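Local coordinates for development-specific protein S (PDB 1NPS) that binds two calcium ions through this N-terminal beta/gamma-crystallin domain, the whole protein assembling on the myxospore surface when calcium is present, at residues A1-E9 with K14-N22; E34-K42 with A68-S79. All coordinates share one frame; numbering follows the deposited sequence.

Contact 1. Residues A1-E9 with K14-N22. With CA (calcium ion), chain B.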
ATOM      1  N   ALA A   1      -1.417  -5.844  12.467  1.00 12.99           N
ATOM      2  CA  ALA A   1       0.019  -5.460  12.488  1.00 11.62           C
ATOM      3  C   ALA A   1       0.445  -4.814  11.175  1.00 11.07           C
ATOM      4  O   ALA A   1       0.369  -3.596  11.026  1.00 10.66           O
ATOM      5  CB  ALA A   1       0.884  -6.682  12.776  1.00 14.80           C
ATOM      6  N   ASN A   2       0.844  -5.624  10.199  1.00  9.21           N
ATOM      7  CA  ASN A   2       1.302  -5.066   8.928  1.00  9.66           C
ATOM      8  C   ASN A   2       0.412  -5.421   7.766  1.00  8.40           C
ATOM      9  O   ASN A   2      -0.376  -6.357   7.839  1.00  9.04           O
ATOM     10  CB  ASN A   2       2.704  -5.569   8.567  1.00 11.42           C
ATOM     11  CG  ASN A   2       3.547  -5.876   9.772  1.00 13.50           C
ATOM     12  OD1 ASN A   2       3.721  -5.036  10.655  1.00 14.41           O
ATOM     13  ND2 ASN A   2       4.062  -7.100   9.829  1.00 15.93           N
ATOM     14  N   ILE A   3       0.506  -4.605   6.723  1.00  6.57           N
ATOM     15  CA  ILE A   3      -0.205  -4.850   5.485  1.00  4.93           C
ATOM     16  C   ILE A   3       0.893  -5.454   4.591  1.00  4.83           C
ATOM     17  O   ILE A   3       2.084  -5.228   4.833  1.00  4.46           O
ATOM     18  CB  ILE A   3      -0.723  -3.530   4.824  1.00  3.10           C
ATOM     19  CG1 ILE A   3       0.454  -2.612   4.469  1.00  3.96           C
ATOM     20  CG2 ILE A   3      -1.731  -2.813   5.741  1.00  2.00           C
ATOM     21  CD1 ILE A   3       0.189  -1.708   3.280  1.00  4.11           C
ATOM     22  N   THR A   4       0.512  -6.227   3.582  1.00  5.31           N
ATOM     23  CA  THR A   4       1.503  -6.793   2.673  1.00  5.47           C
ATOM     24  C   THR A   4       1.112  -6.336   1.263  1.00  5.54           C
ATOM     25  O   THR A   4      -0.045  -6.470   0.860  1.00  5.76           O
ATOM     26  CB  THR A   4       1.564  -8.341   2.763  1.00  6.10           C
ATOM     27  OG1 THR A   4       1.587  -8.740   4.142  1.00  6.72           O
ATOM     28  CG2 THR A   4       2.826  -8.850   2.112  1.00  5.52           C
ATOM     29  N   VAL A   5       2.037  -5.662   0.588  1.00  4.73           N
ATOM     30  CA  VAL A   5       1.808  -5.167  -0.763  1.00  5.26           C
ATOM     31  C   VAL A   5       2.434  -6.090  -1.798  1.00  5.42           C
ATOM     32  O   VAL A   5       3.574  -6.538  -1.631  1.00  6.76           O
ATOM     33  CB  VAL A   5       2.352  -3.725  -0.926  1.00  5.02           C
ATOM     34  CG1 VAL A   5       1.619  -2.781   0.037  1.00  5.21           C
ATOM     35  CG2 VAL A   5       3.856  -3.684  -0.673  1.00  4.78           C
ATOM     36  N   PHE A   6       1.714  -6.320  -2.893  1.00  6.14           N
ATOM     37  CA  PHE A   6       2.174  -7.222  -3.952  1.00  6.15           C
ATOM     38  C   PHE A   6       2.384  -6.517  -5.288  1.00  7.04           C
ATOM     39  O   PHE A   6       1.696  -5.533  -5.600  1.00  6.30           O
ATOM     40  CB  PHE A   6       1.173  -8.373  -4.136  1.00  5.37           C
ATOM     41  CG  PHE A   6       1.055  -9.270  -2.938  1.00  5.48           C
ATOM     42  CD1 PHE A   6       0.202  -8.941  -1.887  1.00  5.69           C
ATOM     43  CD2 PHE A   6       1.820 -10.435  -2.846  1.00  6.29           C
ATOM     44  CE1 PHE A   6       0.109  -9.755  -0.760  1.00  5.96           C
ATOM     45  CE2 PHE A   6       1.734 -11.248  -1.735  1.00  5.10           C
ATOM     46  CZ  PHE A   6       0.877 -10.906  -0.684  1.00  5.90           C
ATOM     47  N   TYR A   7       3.358  -6.994  -6.064  1.00  8.00           N
ATOM     48  CA  TYR A   7       3.630  -6.397  -7.374  1.00  9.86           C
ATOM     49  C   TYR A   7       2.568  -6.687  -8.429  1.00  8.98           C
ATOM     50  O   TYR A   7       2.343  -5.859  -9.321  1.00  7.96           O
ATOM     51  CB  TYR A   7       5.015  -6.795  -7.880  1.00 14.43           C
ATOM     52  CG  TYR A   7       6.101  -5.820  -7.467  1.00 18.72           C
ATOM     53  CD1 TYR A   7       6.071  -5.196  -6.209  1.00 20.51           C
ATOM     54  CD2 TYR A   7       7.142  -5.501  -8.339  1.00 19.96           C
ATOM     55  CE1 TYR A   7       7.049  -4.278  -5.835  1.00 21.04           C
ATOM     56  CE2 TYR A   7       8.126  -4.582  -7.978  1.00 21.60           C
ATOM     57  CZ  TYR A   7       8.073  -3.973  -6.725  1.00 22.36           C
ATOM     58  OH  TYR A   7       9.038  -3.051  -6.375  1.00 21.62           O
ATOM     59  N   ASN A   8       1.897  -7.830  -8.307  1.00  7.82           N
ATOM     60  CA  ASN A   8       0.838  -8.227  -9.237  1.00  8.45           C
ATOM     61  C   ASN A   8      -0.486  -8.440  -8.506  1.00  8.53           C
ATOM     62  O   ASN A   8      -0.520  -8.559  -7.274  1.00  7.02           O
ATOM     63  CB  ASN A   8       1.211  -9.504  -9.995  1.00 11.24           C
ATOM     64  CG  ASN A   8       2.464  -9.342 -10.845  1.00 12.94           C
ATOM     65  OD1 ASN A   8       3.356 -10.188 -10.813  1.00 16.57           O
ATOM     66  ND2 ASN A   8       2.543  -8.248 -11.596  1.00 16.45           N
ATOM     67  N   GLU A   9      -1.577  -8.433  -9.266  1.00  7.52           N
ATOM     68  CA  GLU A   9      -2.917  -8.635  -8.713  1.00  8.49           C
ATOM     69  C   GLU A   9      -3.119 -10.036  -8.112  1.00  8.15           C
ATOM     70  O   GLU A   9      -2.323 -10.943  -8.337  1.00  6.45           O
ATOM     71  CB  GLU A   9      -3.982  -8.357  -9.790  1.00  9.24           C
ATOM     72  CG  GLU A   9      -4.048  -6.887 -10.219  1.00 10.92           C
ATOM     73  CD  GLU A   9      -5.204  -6.557 -11.152  1.00 12.21           C
ATOM     74  OE1 GLU A   9      -5.702  -7.451 -11.865  1.00 13.30           O
ATOM     75  OE2 GLU A   9      -5.618  -5.381 -11.178  1.00 14.81           O
ATOM     76  N   LYS A  14       6.342 -10.302  -6.287  1.00  8.41           N
ATOM     77  CA  LYS A  14       7.143  -9.689  -5.228  1.00  9.70           C
ATOM     78  C   LYS A  14       6.253  -9.091  -4.143  1.00  9.29           C
ATOM     79  O   LYS A  14       5.298  -8.379  -4.443  1.00  8.21           O
ATOM     80  CB  LYS A  14       8.027  -8.602  -5.840  1.00 10.79           C
ATOM     81  CG  LYS A  14       8.951  -7.898  -4.878  1.00 14.86           C
ATOM     82  CD  LYS A  14       9.840  -6.925  -5.636  1.00 17.39           C
ATOM     83  CE  LYS A  14      10.566  -7.630  -6.787  1.00 21.25           C
ATOM     84  NZ  LYS A  14      11.393  -6.719  -7.647  1.00 22.64           N
ATOM     85  N   GLN A  15       6.599  -9.363  -2.889  1.00  8.56           N
ATOM     86  CA  GLN A  15       5.825  -8.886  -1.752  1.00  8.76           C
ATOM     87  C   GLN A  15       6.690  -8.294  -0.640  1.00  9.24           C
ATOM     88  O   GLN A  15       7.838  -8.709  -0.460  1.00  9.99           O
ATOM     89  CB  GLN A  15       4.969 -10.026  -1.207  1.00  8.87           C
ATOM     90  CG  GLN A  15       5.734 -11.255  -0.783  1.00  9.13           C
ATOM     91  CD  GLN A  15       4.809 -12.362  -0.341  1.00 10.52           C
ATOM     92  OE1 GLN A  15       4.462 -13.254  -1.119  1.00 11.11           O
ATOM     93  NE2 GLN A  15       4.394 -12.310   0.915  1.00 12.18           N
ATOM     94  N   VAL A  16       6.140  -7.312   0.079  1.00  8.91           N
ATOM     95  CA  VAL A  16       6.841  -6.614   1.168  1.00  8.71           C
ATOM     96  C   VAL A  16       5.852  -6.191   2.260  1.00  9.15           C
ATOM     97  O   VAL A  16       4.803  -5.615   1.960  1.00  9.14           O
ATOM     98  CB  VAL A  16       7.549  -5.298   0.652  1.00  9.25           C
ATOM     99  CG1 VAL A  16       8.104  -4.488   1.808  1.00  7.88           C
ATOM    100  CG2 VAL A  16       8.665  -5.612  -0.342  1.00  8.30           C
ATOM    101  N   ASP A  17       6.210  -6.419   3.520  1.00  8.55           N
ATOM    102  CA  ASP A  17       5.362  -6.037   4.652  1.00 10.46           C
ATOM    103  C   ASP A  17       5.617  -4.597   5.093  1.00 10.16           C
ATOM    104  O   ASP A  17       6.748  -4.136   5.064  1.00 10.62           O
ATOM    105  CB  ASP A  17       5.622  -6.944   5.861  1.00 11.90           C
ATOM    106  CG  ASP A  17       5.122  -8.350   5.660  1.00 13.67           C
ATOM    107  OD1 ASP A  17       4.200  -8.545   4.849  1.00 14.15           O
ATOM    108  OD2 ASP A  17       5.650  -9.261   6.331  1.00 17.22           O
ATOM    109  N   LEU A  18       4.558  -3.885   5.473  1.00  8.72           N
ATOM    110  CA  LEU A  18       4.695  -2.509   5.951  1.00  9.01           C
ATOM    111  C   LEU A  18       3.991  -2.315   7.284  1.00  8.37           C
ATOM    112  O   LEU A  18       2.763  -2.397   7.350  1.00  7.89           O
ATOM    113  CB  LEU A  18       4.088  -1.511   4.962  1.00  9.74           C
ATOM    114  CG  LEU A  18       4.750  -1.379   3.596  1.00 11.72           C
ATOM    115  CD1 LEU A  18       3.950  -0.409   2.741  1.00 10.81           C
ATOM    116  CD2 LEU A  18       6.190  -0.906   3.794  1.00 12.68           C
ATOM    117  N   PRO A  19       4.752  -2.097   8.374  1.00  7.10           N
ATOM    118  CA  PRO A  19       4.077  -1.896   9.651  1.00  6.23           C
ATOM    119  C   PRO A  19       3.488  -0.475   9.635  1.00  6.72           C
ATOM    120  O   PRO A  19       3.621   0.243   8.641  1.00  6.66           O
ATOM    121  CB  PRO A  19       5.217  -2.051  10.664  1.00  6.70           C
ATOM    122  CG  PRO A  19       6.385  -1.570   9.931  1.00  6.42           C
ATOM    123  CD  PRO A  19       6.213  -2.151   8.553  1.00  6.92           C
ATOM    124  N   PRO A  20       2.755  -0.091  10.691  1.00  5.58           N
ATOM    125  CA  PRO A  20       2.171   1.246  10.744  1.00  5.40           C
ATOM    126  C   PRO A  20       3.242   2.322  10.612  1.00  6.10           C
ATOM    127  O   PRO A  20       4.343   2.197  11.156  1.00  5.60           O
ATOM    128  CB  PRO A  20       1.525   1.278  12.128  1.00  5.76           C
ATOM    129  CG  PRO A  20       1.118  -0.132  12.337  1.00  6.49           C
ATOM    130  CD  PRO A  20       2.357  -0.876  11.870  1.00  5.12           C
ATOM    131  N   GLY A  21       2.903   3.374   9.887  1.00  4.19           N
ATOM    132  CA  GLY A  21       3.827   4.468   9.684  1.00  4.41           C
ATOM    133  C   GLY A  21       3.482   5.211   8.418  1.00  4.75           C
ATOM    134  O   GLY A  21       2.555   4.840   7.697  1.00  5.47           O
ATOM    135  N   ASN A  22       4.264   6.231   8.114  1.00  5.45           N
ATOM    136  CA  ASN A  22       4.050   7.029   6.912  1.00  6.64           C
ATOM    137  C   ASN A  22       5.209   6.754   5.972  1.00  6.78           C
ATOM    138  O   ASN A  22       6.359   6.763   6.383  1.00  7.84           O
ATOM    139  CB  ASN A  22       4.004   8.507   7.274  1.00  7.17           C
ATOM    140  CG  ASN A  22       3.083   8.780   8.420  1.00  7.49           C
ATOM    141  OD1 ASN A  22       1.899   8.479   8.351  1.00  7.55           O
ATOM    142  ND2 ASN A  22       3.621   9.347   9.496  1.00  9.64           N
TER
HETATM  143 CA    CA B  90       1.877  -4.069 -10.205  1.00 16.85          CA
HETATM  144  O   HOH W   1       3.075  -4.321 -11.208  1.00 42.48           O

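Contact 2. Residues E34-K42 with A68-S79. With CA (calcium ion), chain B; CA (calcium ion), chain C.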
ATOM      1  N   GLU A  34       9.250  -0.412  -5.455  1.00 10.24           N
ATOM      2  CA  GLU A  34       9.398   0.545  -6.546  1.00 11.09           C
ATOM      3  C   GLU A  34       8.141   1.375  -6.758  1.00  9.79           C
ATOM      4  O   GLU A  34       7.023   0.918  -6.528  1.00  8.33           O
ATOM      5  CB  GLU A  34       9.758  -0.174  -7.845  1.00 14.23           C
ATOM      6  CG  GLU A  34      11.068  -0.922  -7.782  1.00 18.33           C
ATOM      7  CD  GLU A  34      11.137  -2.031  -8.805  1.00 20.62           C
ATOM      8  OE1 GLU A  34      11.257  -1.719 -10.008  1.00 22.91           O
ATOM      9  OE2 GLU A  34      11.066  -3.216  -8.407  1.00 23.50           O
ATOM     10  N   ASN A  35       8.338   2.592  -7.244  1.00  9.49           N
ATOM     11  CA  ASN A  35       7.227   3.496  -7.487  1.00  7.86           C
ATOM     12  C   ASN A  35       6.223   2.923  -8.494  1.00  7.82           C
ATOM     13  O   ASN A  35       6.612   2.268  -9.478  1.00  7.68           O
ATOM     14  CB  ASN A  35       7.769   4.820  -7.999  1.00  7.18           C
ATOM     15  CG  ASN A  35       6.692   5.840  -8.184  1.00  6.58           C
ATOM     16  OD1 ASN A  35       5.986   6.190  -7.238  1.00  5.82           O
ATOM     17  ND2 ASN A  35       6.552   6.330  -9.413  1.00  6.35           N
ATOM     18  N   ASN A  36       4.944   3.209  -8.267  1.00  8.22           N
ATOM     19  CA  ASN A  36       3.848   2.755  -9.130  1.00  8.18           C
ATOM     20  C   ASN A  36       3.972   1.278  -9.531  1.00  7.63           C
ATOM     21  O   ASN A  36       4.000   0.964 -10.729  1.00  7.82           O
ATOM     22  CB  ASN A  36       3.765   3.602 -10.422  1.00  8.78           C
ATOM     23  CG  ASN A  36       3.599   5.105 -10.172  1.00  8.28           C
ATOM     24  OD1 ASN A  36       3.122   5.544  -9.129  1.00  6.99           O
ATOM     25  ND2 ASN A  36       3.974   5.900 -11.175  1.00  8.88           N
ATOM     26  N   THR A  37       4.074   0.369  -8.564  1.00  8.14           N
ATOM     27  CA  THR A  37       4.182  -1.058  -8.893  1.00  7.22           C
ATOM     28  C   THR A  37       3.167  -1.929  -8.164  1.00  6.86           C
ATOM     29  O   THR A  37       2.832  -3.032  -8.625  1.00  8.54           O
ATOM     30  CB  THR A  37       5.605  -1.634  -8.629  1.00  7.31           C
ATOM     31  OG1 THR A  37       5.975  -1.427  -7.259  1.00  9.12           O
ATOM     32  CG2 THR A  37       6.641  -1.007  -9.564  1.00  7.05           C
ATOM     33  N   ILE A  38       2.645  -1.428  -7.053  1.00  6.64           N
ATOM     34  CA  ILE A  38       1.676  -2.164  -6.252  1.00  5.34           C
ATOM     35  C   ILE A  38       0.392  -2.477  -7.021  1.00  5.57           C
ATOM     36  O   ILE A  38      -0.179  -1.616  -7.684  1.00  5.84           O
ATOM     37  CB  ILE A  38       1.371  -1.397  -4.964  1.00  5.55           C
ATOM     38  CG1 ILE A  38       2.653  -1.283  -4.141  1.00  5.47           C
ATOM     39  CG2 ILE A  38       0.266  -2.076  -4.193  1.00  4.59           C
ATOM     40  CD1 ILE A  38       2.481  -0.510  -2.871  1.00  7.15           C
ATOM     41  N   SER A  39      -0.037  -3.735  -6.956  1.00  5.15           N
ATOM     42  CA  SER A  39      -1.233  -4.162  -7.676  1.00  4.66           C
ATOM     43  C   SER A  39      -2.261  -4.871  -6.791  1.00  4.21           C
ATOM     44  O   SER A  39      -3.418  -5.050  -7.175  1.00  6.22           O
ATOM     45  CB  SER A  39      -0.830  -5.026  -8.875  1.00  5.02           C
ATOM     46  OG  SER A  39       0.181  -4.377  -9.651  1.00  7.18           O
ATOM     47  N   SER A  40      -1.847  -5.265  -5.597  1.00  4.03           N
ATOM     48  CA  SER A  40      -2.768  -5.907  -4.654  1.00  4.08           C
ATOM     49  C   SER A  40      -2.220  -5.783  -3.236  1.00  4.17           C
ATOM     50  O   SER A  40      -1.012  -5.590  -3.043  1.00  4.45           O
ATOM     51  CB  SER A  40      -3.091  -7.366  -5.050  1.00  3.30           C
ATOM     52  OG  SER A  40      -1.990  -8.248  -4.952  1.00  4.77           O
ATOM     53  N   VAL A  41      -3.117  -5.777  -2.253  1.00  4.10           N
ATOM     54  CA  VAL A  41      -2.727  -5.617  -0.865  1.00  4.64           C
ATOM     55  C   VAL A  41      -3.561  -6.456   0.093  1.00  5.29           C
ATOM     56  O   VAL A  41      -4.770  -6.628  -0.093  1.00  4.66           O
ATOM     57  CB  VAL A  41      -2.893  -4.141  -0.419  1.00  6.24           C
ATOM     58  CG1 VAL A  41      -2.371  -3.948   0.999  1.00  5.05           C
ATOM     59  CG2 VAL A  41      -2.182  -3.201  -1.384  1.00  5.32           C
ATOM     60  N   LYS A  42      -2.901  -6.983   1.117  1.00  5.18           N
ATOM     61  CA  LYS A  42      -3.568  -7.757   2.153  1.00  4.63           C
ATOM     62  C   LYS A  42      -3.626  -6.852   3.379  1.00  4.44           C
ATOM     63  O   LYS A  42      -2.652  -6.170   3.708  1.00  3.94           O
ATOM     64  CB  LYS A  42      -2.795  -9.041   2.482  1.00  5.17           C
ATOM     65  CG  LYS A  42      -2.891 -10.131   1.421  1.00  6.68           C
ATOM     66  CD  LYS A  42      -2.311 -11.439   1.926  1.00  5.96           C
ATOM     67  CE  LYS A  42      -2.445 -12.522   0.880  1.00  7.13           C
ATOM     68  NZ  LYS A  42      -1.870 -13.816   1.328  1.00  8.05           N
ATOM     69  N   ALA A  68      -7.434  -6.724  -0.782  1.00  6.89           N
ATOM     70  CA  ALA A  68      -7.824  -6.165  -2.081  1.00  7.64           C
ATOM     71  C   ALA A  68      -6.986  -6.807  -3.169  1.00  7.76           C
ATOM     72  O   ALA A  68      -5.802  -6.503  -3.304  1.00  7.74           O
ATOM     73  CB  ALA A  68      -7.624  -4.656  -2.085  1.00  6.88           C
ATOM     74  N   GLU A  69      -7.595  -7.722  -3.912  1.00  8.79           N
ATOM     75  CA  GLU A  69      -6.930  -8.440  -5.003  1.00 12.07           C
ATOM     76  C   GLU A  69      -6.520  -7.529  -6.161  1.00 11.49           C
ATOM     77  O   GLU A  69      -5.712  -7.909  -7.005  1.00  9.54           O
ATOM     78  CB  GLU A  69      -7.852  -9.533  -5.560  1.00 15.55           C
ATOM     79  CG  GLU A  69      -9.065  -8.970  -6.326  1.00 20.41           C
ATOM     80  CD  GLU A  69      -9.819 -10.028  -7.122  1.00 23.57           C
ATOM     81  OE1 GLU A  69     -10.621 -10.764  -6.504  1.00 24.62           O
ATOM     82  OE2 GLU A  69      -9.617 -10.107  -8.360  1.00 25.00           O
ATOM     83  N   GLU A  70      -7.171  -6.379  -6.259  1.00 12.01           N
ATOM     84  CA  GLU A  70      -6.871  -5.423  -7.310  1.00 13.27           C
ATOM     85  C   GLU A  70      -7.118  -4.010  -6.782  1.00 12.46           C
ATOM     86  O   GLU A  70      -7.793  -3.831  -5.767  1.00 12.22           O
ATOM     87  CB  GLU A  70      -7.701  -5.726  -8.560  1.00 15.53           C
ATOM     88  CG  GLU A  70      -9.177  -5.441  -8.452  1.00 20.01           C
ATOM     89  CD  GLU A  70      -9.712  -4.751  -9.702  1.00 24.82           C
ATOM     90  OE1 GLU A  70      -8.904  -4.398 -10.603  1.00 26.94           O
ATOM     91  OE2 GLU A  70     -10.942  -4.544  -9.781  1.00 28.40           O
ATOM     92  N   LEU A  71      -6.600  -3.007  -7.482  1.00 11.97           N
ATOM     93  CA  LEU A  71      -6.709  -1.619  -7.036  1.00 11.18           C
ATOM     94  C   LEU A  71      -7.340  -0.664  -8.049  1.00 11.77           C
ATOM     95  O   LEU A  71      -7.200   0.558  -7.925  1.00 10.25           O
ATOM     96  CB  LEU A  71      -5.315  -1.102  -6.644  1.00 10.07           C
ATOM     97  CG  LEU A  71      -4.625  -1.803  -5.470  1.00  9.27           C
ATOM     98  CD1 LEU A  71      -3.238  -1.248  -5.314  1.00  9.99           C
ATOM     99  CD2 LEU A  71      -5.424  -1.632  -4.182  1.00  8.32           C
ATOM    100  N   GLY A  72      -7.992  -1.228  -9.063  1.00 10.71           N
ATOM    101  CA  GLY A  72      -8.635  -0.410 -10.065  1.00 12.24           C
ATOM    102  C   GLY A  72      -7.733   0.664 -10.637  1.00 12.02           C
ATOM    103  O   GLY A  72      -6.631   0.360 -11.089  1.00 12.42           O
ATOM    104  N   PRO A  73      -8.141   1.943 -10.554  1.00 12.44           N
ATOM    105  CA  PRO A  73      -7.370   3.084 -11.075  1.00 12.53           C
ATOM    106  C   PRO A  73      -6.003   3.357 -10.428  1.00 11.05           C
ATOM    107  O   PRO A  73      -5.146   3.983 -11.042  1.00  9.97           O
ATOM    108  CB  PRO A  73      -8.350   4.256 -10.927  1.00 12.70           C
ATOM    109  CG  PRO A  73      -9.154   3.865  -9.708  1.00 13.20           C
ATOM    110  CD  PRO A  73      -9.405   2.393  -9.939  1.00 11.92           C
ATOM    111  N   LEU A  74      -5.807   2.923  -9.186  1.00  9.75           N
ATOM    112  CA  LEU A  74      -4.524   3.133  -8.533  1.00  9.60           C
ATOM    113  C   LEU A  74      -3.528   1.993  -8.784  1.00  9.74           C
ATOM    114  O   LEU A  74      -2.425   1.988  -8.237  1.00  9.93           O
ATOM    115  CB  LEU A  74      -4.697   3.412  -7.035  1.00 12.21           C
ATOM    116  CG  LEU A  74      -4.815   4.912  -6.696  1.00 15.11           C
ATOM    117  CD1 LEU A  74      -6.247   5.403  -6.899  1.00 14.69           C
ATOM    118  CD2 LEU A  74      -4.368   5.171  -5.266  1.00 14.70           C
ATOM    119  N   ASN A  75      -3.921   1.021  -9.602  1.00  8.17           N
ATOM    120  CA  ASN A  75      -3.034  -0.082  -9.912  1.00  8.13           C
ATOM    121  C   ASN A  75      -1.780   0.495 -10.556  1.00  8.71           C
ATOM    122  O   ASN A  75      -1.879   1.316 -11.473  1.00  8.65           O
ATOM    123  CB  ASN A  75      -3.707  -1.059 -10.879  1.00  9.13           C
ATOM    124  CG  ASN A  75      -2.742  -2.099 -11.417  1.00  9.17           C
ATOM    125  OD1 ASN A  75      -2.193  -2.897 -10.669  1.00  9.62           O
ATOM    126  ND2 ASN A  75      -2.494  -2.059 -12.717  1.00 10.57           N
ATOM    127  N   ASN A  76      -0.606   0.066 -10.085  1.00  8.39           N
ATOM    128  CA  ASN A  76       0.666   0.552 -10.626  1.00  7.92           C
ATOM    129  C   ASN A  76       0.680   2.086 -10.678  1.00  7.81           C
ATOM    130  O   ASN A  76       1.163   2.693 -11.640  1.00  7.90           O
ATOM    131  CB  ASN A  76       0.929  -0.032 -12.027  1.00  8.81           C
ATOM    132  CG  ASN A  76       1.297  -1.528 -12.001  1.00  8.74           C
ATOM    133  OD1 ASN A  76       1.592  -2.112 -10.945  1.00  7.90           O
ATOM    134  ND2 ASN A  76       1.327  -2.137 -13.175  1.00  7.15           N
ATOM    135  N   ASN A  77       0.170   2.706  -9.622  1.00  7.83           N
ATOM    136  CA  ASN A  77       0.088   4.155  -9.536  1.00  8.56           C
ATOM    137  C   ASN A  77       0.196   4.662  -8.115  1.00  7.51           C
ATOM    138  O   ASN A  77      -0.337   5.721  -7.815  1.00  8.54           O
ATOM    139  CB  ASN A  77      -1.240   4.659 -10.120  1.00  9.60           C
ATOM    140  CG  ASN A  77      -1.135   5.051 -11.584  1.00 12.30           C
ATOM    141  OD1 ASN A  77      -0.157   5.665 -12.011  1.00 13.03           O
ATOM    142  ND2 ASN A  77      -2.161   4.713 -12.362  1.00 13.42           N
ATOM    143  N   VAL A  78       0.791   3.891  -7.215  1.00  6.97           N
ATOM    144  CA  VAL A  78       0.929   4.334  -5.825  1.00  7.49           C
ATOM    145  C   VAL A  78       2.336   4.885  -5.577  1.00  6.32           C
ATOM    146  O   VAL A  78       3.330   4.220  -5.875  1.00  6.93           O
ATOM    147  CB  VAL A  78       0.575   3.200  -4.816  1.00  8.11           C
ATOM    148  CG1 VAL A  78       0.769   3.663  -3.385  1.00  7.81           C
ATOM    149  CG2 VAL A  78      -0.881   2.758  -5.006  1.00  9.31           C
ATOM    150  N   SER A  79       2.416   6.098  -5.037  1.00  5.85           N
ATOM    151  CA  SER A  79       3.704   6.727  -4.779  1.00  5.59           C
ATOM    152  C   SER A  79       3.997   7.012  -3.309  1.00  4.96           C
ATOM    153  O   SER A  79       5.132   7.302  -2.947  1.00  4.78           O
ATOM    154  CB  SER A  79       3.851   7.998  -5.612  1.00  5.76           C
ATOM    155  OG  SER A  79       3.748   7.709  -7.002  1.00  5.99           O
TER
HETATM  156 CA    CA B  90       1.877  -4.069 -10.205  1.00 16.85          CA
HETATM  157 CA    CA C 145       2.369   7.569  -8.601  1.00 17.16          CA
HETATM  158  O   HOH W   2       3.689   1.407  -5.731  1.00  9.41           O
HETATM  159  O   HOH W   3       0.202   0.979  -7.453  1.00 16.47           O
HETATM  160  O   HOH W   4      -4.905  -3.601  -9.296  1.00 10.42           O
HETATM  161  O   HOH W   5       1.189   7.832 -10.236  1.00 20.87           O
HETATM  162  O   HOH W   1       3.075  -4.321 -11.208  1.00 42.48           O
HETATM  163  O   HOH W   6       1.672   6.739  -7.509  1.00 43.10           O
HETATM  164  O   HOH W   7       3.316   8.868  -9.219  1.00 60.70           O

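Contact 1. Residues A1-E9 with K14-N22
I3 and V5 pair with L18 and V16 in the antiparallel hairpin that opens the first Greek key motif. The tight part is the face on which I3, V5 and L18 are buried. I3 CG1 meets L18 CB at 3.8 Å. V41 of the neighbouring strand 40-42 packs beside I3 and V5, and V83 of the second sheet lies against I3 and L18. Backbone bonds in both pairs fix the register.

The other face is more polar. Q15 and D17 lie open to solvent, while F6 is buried. T4 and D17 lie side by side, and T4 OG1 donates to D17 OD1 at 2.7 Å. Q15 OE1 sits at the edge of the F6 ring, 3.4 Å from CE2. Its amide is turned 65° from the ring.

At the hairpin's loop end, the K14 chain runs alongside Y7. K14 CD lies over the ring face, 3.7 Å from its centroid, in a CH-pi contact. K14 CG is anti to the backbone N (chi1 -178°), which lays the chain along the ring. Y7 OH bonds to the backbone N of E34. With an alanine here, the ring under K14 CD is lost and E34 N would probably be left without its hydroxyl partner. Y7 N bonds to K14 O, while Y7 O binds a calcium ion at 2.0 Å; the hairpin therefore holds one calcium ligand through its backbone.

Contact 2. Residues E34-K42 with A68-S79
A68 pairs with V41 in a single antiparallel bridge. A68 N donates to V41 O at 2.8 Å, and V41 N returns a bond to A68 O. The carbonyl oxygens of A68 and E69 both lie against S40 CB. At E70 the CA touches S39 O in a CA-H...O contact. L71 turns inward. Its CD1 meets I38 CG2 at 3.8 Å, the side chains crossing at a slant, and L51 of strand 47-52 packs on L71. A water accepts from L71 N and lies within bonding distance of S39 O.

A type II turn from L74 to N77 follows. With chi1 near 170° the N75 amide swings back to S39, its OD1 3.0 Å from S39 OG in a weak contact. N76 N bonds to I38 O. N76 OD1 is a ligand of one calcium ion at 2.1 Å, joined there by T37 O and S39 OG. This is one of two such sites in the domain, built from both Greek keys as in other calcium-binding beta/gamma-crystallins. Y7 O completes the protein ligands of this ion. The short distance from T37 O to N76 OD1 reflects their shared metal.

N77 OD1 accepts a bond from a water that binds the second calcium ion. V78 O takes the N-H of N36 from above its carbonyl plane. S79 OG binds the second ion at 2.1 Å beside N36 OD1, and Q53 O is a further ligand. The same hydroxyl donates to N35 OD1 at 2.7 Å, in the carbonyl plane and on a lone pair, so N35 probably helps orient this first-shell ligand from the second shell.

Overall arrangement
From the N terminus, contact 1 closes first, folding strand 3-6 back on strand 15-18 across a short loop. The chain then crosses to the second sheet as strand 21-23, beside strand 80-85, and runs through helix 25-30 before contact 2 opens at 34-42. Strand 40-42 joins the other edge of strand 3-6. Contact 2 closes a much longer loop, through strands 47-52 and 61-64, and ties the first Greek key to the second. The two contacts follow in series, neither nested nor crossed. They meet in space at the first calcium ion, to which both contribute ligands. S40 OG also bonds to N8 O, tying segment 34-42 to the end of 1-9.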